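Local atomic coordinates of Dna-binding protein RAP1 (Saccharomyces cerevisiae, PDB entry 4BJT), a protein that binds DNA at repressor/activator sites and at telomeres and, through its C-terminal domain, engages the Rap1-binding module of Rif1. Residues D64-P69 with Y143-F148. Numbering follows the deposited sequence.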
loop_
_atom_site.group_PDB
_atom_site.type_symbol
_atom_site.label_atom_id
_atom_site.label_comp_id
_atom_site.label_asym_id
_atom_site.label_seq_id
_atom_site.Cartn_x
_atom_site.Cartn_y
_atom_site.Cartn_z
ATOM N N ASP C 64 8.219 -16.278 -4.540
ATOM C CA ASP C 64 8.181 -17.523 -5.325
ATOM C C ASP C 64 7.071 -18.460 -4.880
ATOM O O ASP C 64 6.709 -19.352 -5.639
ATOM C CB ASP C 64 9.516 -18.245 -5.233
ATOM C CG ASP C 64 10.678 -17.352 -5.587
ATOM O OD1 ASP C 64 10.538 -16.542 -6.550
ATOM O OD2 ASP C 64 11.636 -17.308 -4.803
ATOM N N THR C 65 6.505 -18.225 -3.685
ATOM C CA THR C 65 5.382 -18.993 -3.150
ATOM C C THR C 65 4.063 -18.472 -3.694
ATOM O O THR C 65 3.029 -19.045 -3.382
ATOM C CB THR C 65 5.340 -18.950 -1.609
ATOM O OG1 THR C 65 5.005 -17.646 -1.116
ATOM C CG2 THR C 65 6.601 -19.462 -0.976
ATOM N N ILE C 66 4.088 -17.378 -4.494
ATOM C CA ILE C 66 2.885 -16.761 -5.037
ATOM C C ILE C 66 2.834 -17.031 -6.534
ATOM O O ILE C 66 3.560 -16.398 -7.301
ATOM C CB ILE C 66 2.894 -15.247 -4.742
ATOM C CG1 ILE C 66 2.944 -14.964 -3.216
ATOM C CG2 ILE C 66 1.643 -14.578 -5.359
ATOM C CD1 ILE C 66 3.162 -13.534 -2.833
ATOM N N SER C 67 1.951 -17.933 -6.967
ATOM C CA SER C 67 1.792 -18.270 -8.370
ATOM C C SER C 67 1.332 -17.007 -9.114
ATOM O O SER C 67 0.522 -16.241 -8.583
ATOM C CB SER C 67 0.761 -19.395 -8.520
ATOM O OG SER C 67 0.615 -19.766 -9.876
ATOM N N PHE C 68 1.894 -16.773 -10.299
ATOM C CA PHE C 68 1.644 -15.565 -11.081
ATOM C C PHE C 68 0.911 -15.849 -12.389
ATOM O O PHE C 68 1.284 -16.769 -13.137
ATOM C CB PHE C 68 2.979 -14.864 -11.385
ATOM C CG PHE C 68 2.810 -13.439 -11.860
ATOM C CD1 PHE C 68 2.711 -12.402 -10.958
ATOM C CD2 PHE C 68 2.662 -13.155 -13.204
ATOM C CE1 PHE C 68 2.457 -11.097 -11.387
ATOM C CE2 PHE C 68 2.428 -11.847 -13.635
ATOM C CZ PHE C 68 2.347 -10.834 -12.731
ATOM N N PRO C 69 -0.111 -15.049 -12.720
ATOM C CA PRO C 69 -0.673 -13.951 -11.930
ATOM C C PRO C 69 -1.564 -14.477 -10.823
ATOM O O PRO C 69 -2.275 -15.489 -10.999
ATOM C CB PRO C 69 -1.501 -13.165 -12.947
ATOM C CG PRO C 69 -1.975 -14.220 -13.902
ATOM C CD PRO C 69 -0.857 -15.240 -13.982
ATOM N N TYR C 143 1.901 -4.002 0.489
ATOM C CA TYR C 143 0.516 -4.041 0.045
ATOM C C TYR C 143 0.340 -5.167 -0.952
ATOM O O TYR C 143 -0.525 -6.025 -0.767
ATOM C CB TYR C 143 0.103 -2.693 -0.555
ATOM C CG TYR C 143 -1.376 -2.613 -0.875
ATOM C CD1 TYR C 143 -1.911 -3.280 -1.977
ATOM C CD2 TYR C 143 -2.256 -1.950 -0.028
ATOM C CE1 TYR C 143 -3.271 -3.246 -2.246
ATOM C CE2 TYR C 143 -3.614 -1.856 -0.324
ATOM C CZ TYR C 143 -4.123 -2.511 -1.425
ATOM O OH TYR C 143 -5.474 -2.411 -1.648
ATOM N N PHE C 144 1.161 -5.194 -1.991
ATOM C CA PHE C 144 0.992 -6.240 -3.029
ATOM C C PHE C 144 1.314 -7.634 -2.532
ATOM O O PHE C 144 0.577 -8.564 -2.844
ATOM C CB PHE C 144 1.809 -5.905 -4.280
ATOM C CG PHE C 144 1.224 -4.752 -5.040
ATOM C CD1 PHE C 144 0.051 -4.897 -5.743
ATOM C CD2 PHE C 144 1.811 -3.506 -5.002
ATOM C CE1 PHE C 144 -0.518 -3.817 -6.415
ATOM C CE2 PHE C 144 1.221 -2.421 -5.656
ATOM C CZ PHE C 144 0.066 -2.591 -6.359
ATOM N N LEU C 145 2.393 -7.817 -1.747
ATOM C CA LEU C 145 2.697 -9.165 -1.275
ATOM C C LEU C 145 1.556 -9.733 -0.473
ATOM O O LEU C 145 1.230 -10.907 -0.612
ATOM C CB LEU C 145 3.954 -9.185 -0.416
ATOM C CG LEU C 145 5.270 -8.951 -1.152
ATOM C CD1 LEU C 145 6.387 -8.568 -0.161
ATOM C CD2 LEU C 145 5.661 -10.178 -1.980
ATOM N N ASN C 146 0.971 -8.916 0.427
ATOM C CA ASN C 146 -0.105 -9.396 1.291
ATOM C C ASN C 146 -1.414 -9.551 0.526
ATOM O O ASN C 146 -2.124 -10.525 0.727
ATOM C CB ASN C 146 -0.226 -8.526 2.537
ATOM C CG ASN C 146 0.928 -8.805 3.470
ATOM O OD1 ASN C 146 0.853 -9.688 4.314
ATOM N ND2 ASN C 146 2.005 -8.102 3.305
ATOM N N MET C 147 -1.715 -8.641 -0.392
ATOM C CA MET C 147 -2.878 -8.759 -1.264
ATOM C C MET C 147 -2.815 -10.073 -2.028
ATOM O O MET C 147 -3.783 -10.831 -2.083
ATOM C CB MET C 147 -2.890 -7.578 -2.250
ATOM C CG MET C 147 -4.003 -7.670 -3.312
ATOM S SD MET C 147 -3.628 -6.448 -4.587
ATOM C CE MET C 147 -4.947 -6.728 -5.829
ATOM N N PHE C 148 -1.674 -10.336 -2.633
ATOM C CA PHE C 148 -1.512 -11.536 -3.440
ATOM C C PHE C 148 -1.503 -12.816 -2.622
ATOM O O PHE C 148 -2.131 -13.797 -3.040
ATOM C CB PHE C 148 -0.230 -11.465 -4.258
ATOM C CG PHE C 148 -0.062 -10.335 -5.252
ATOM C CD1 PHE C 148 -1.164 -9.687 -5.790
ATOM C CD2 PHE C 148 1.168 -10.103 -5.845
ATOM C CE1 PHE C 148 -1.005 -8.720 -6.783
ATOM C CE2 PHE C 148 1.315 -9.148 -6.834
ATOM C CZ PHE C 148 0.217 -8.508 -7.336
#
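I66 reaches from an extended loop onto the flank of helix 140-150 and divides its two branches between L145 and F148. Its CG2 methyl meets CB of F148 at 3.8 Å, so this branch touches the root of the phenylalanine and not its ring; the two side chains run at about a right angle to each other. The other branch carries CD1 back toward the N-terminal end of the helix, to 3.9 Å from the carbonyl O of L145 and 4.3 Å from CD2 of the same leucine. With CG1 anti to its own carbonyl carbon (chi1 -60°) and the chain then extended through chi2 (171°), the isoleucine spreads wide enough to span both residues. A beta-branched aliphatic residue suits this buried place, since its two arms touch two residues of the helix at once, mostly through apolar contacts. L145 brings its CD2 methyl nearer the loop than its CB bond alone would. An aromatic suits F148, whose root meets I66 while its ring packs on F82, P70 and T88. The loop, which joins helices 56-59 and 80-83, is tied by I66 O to T88 OG1 at the start of helix 88-99, while the I66 side chain packs on helix 140-150.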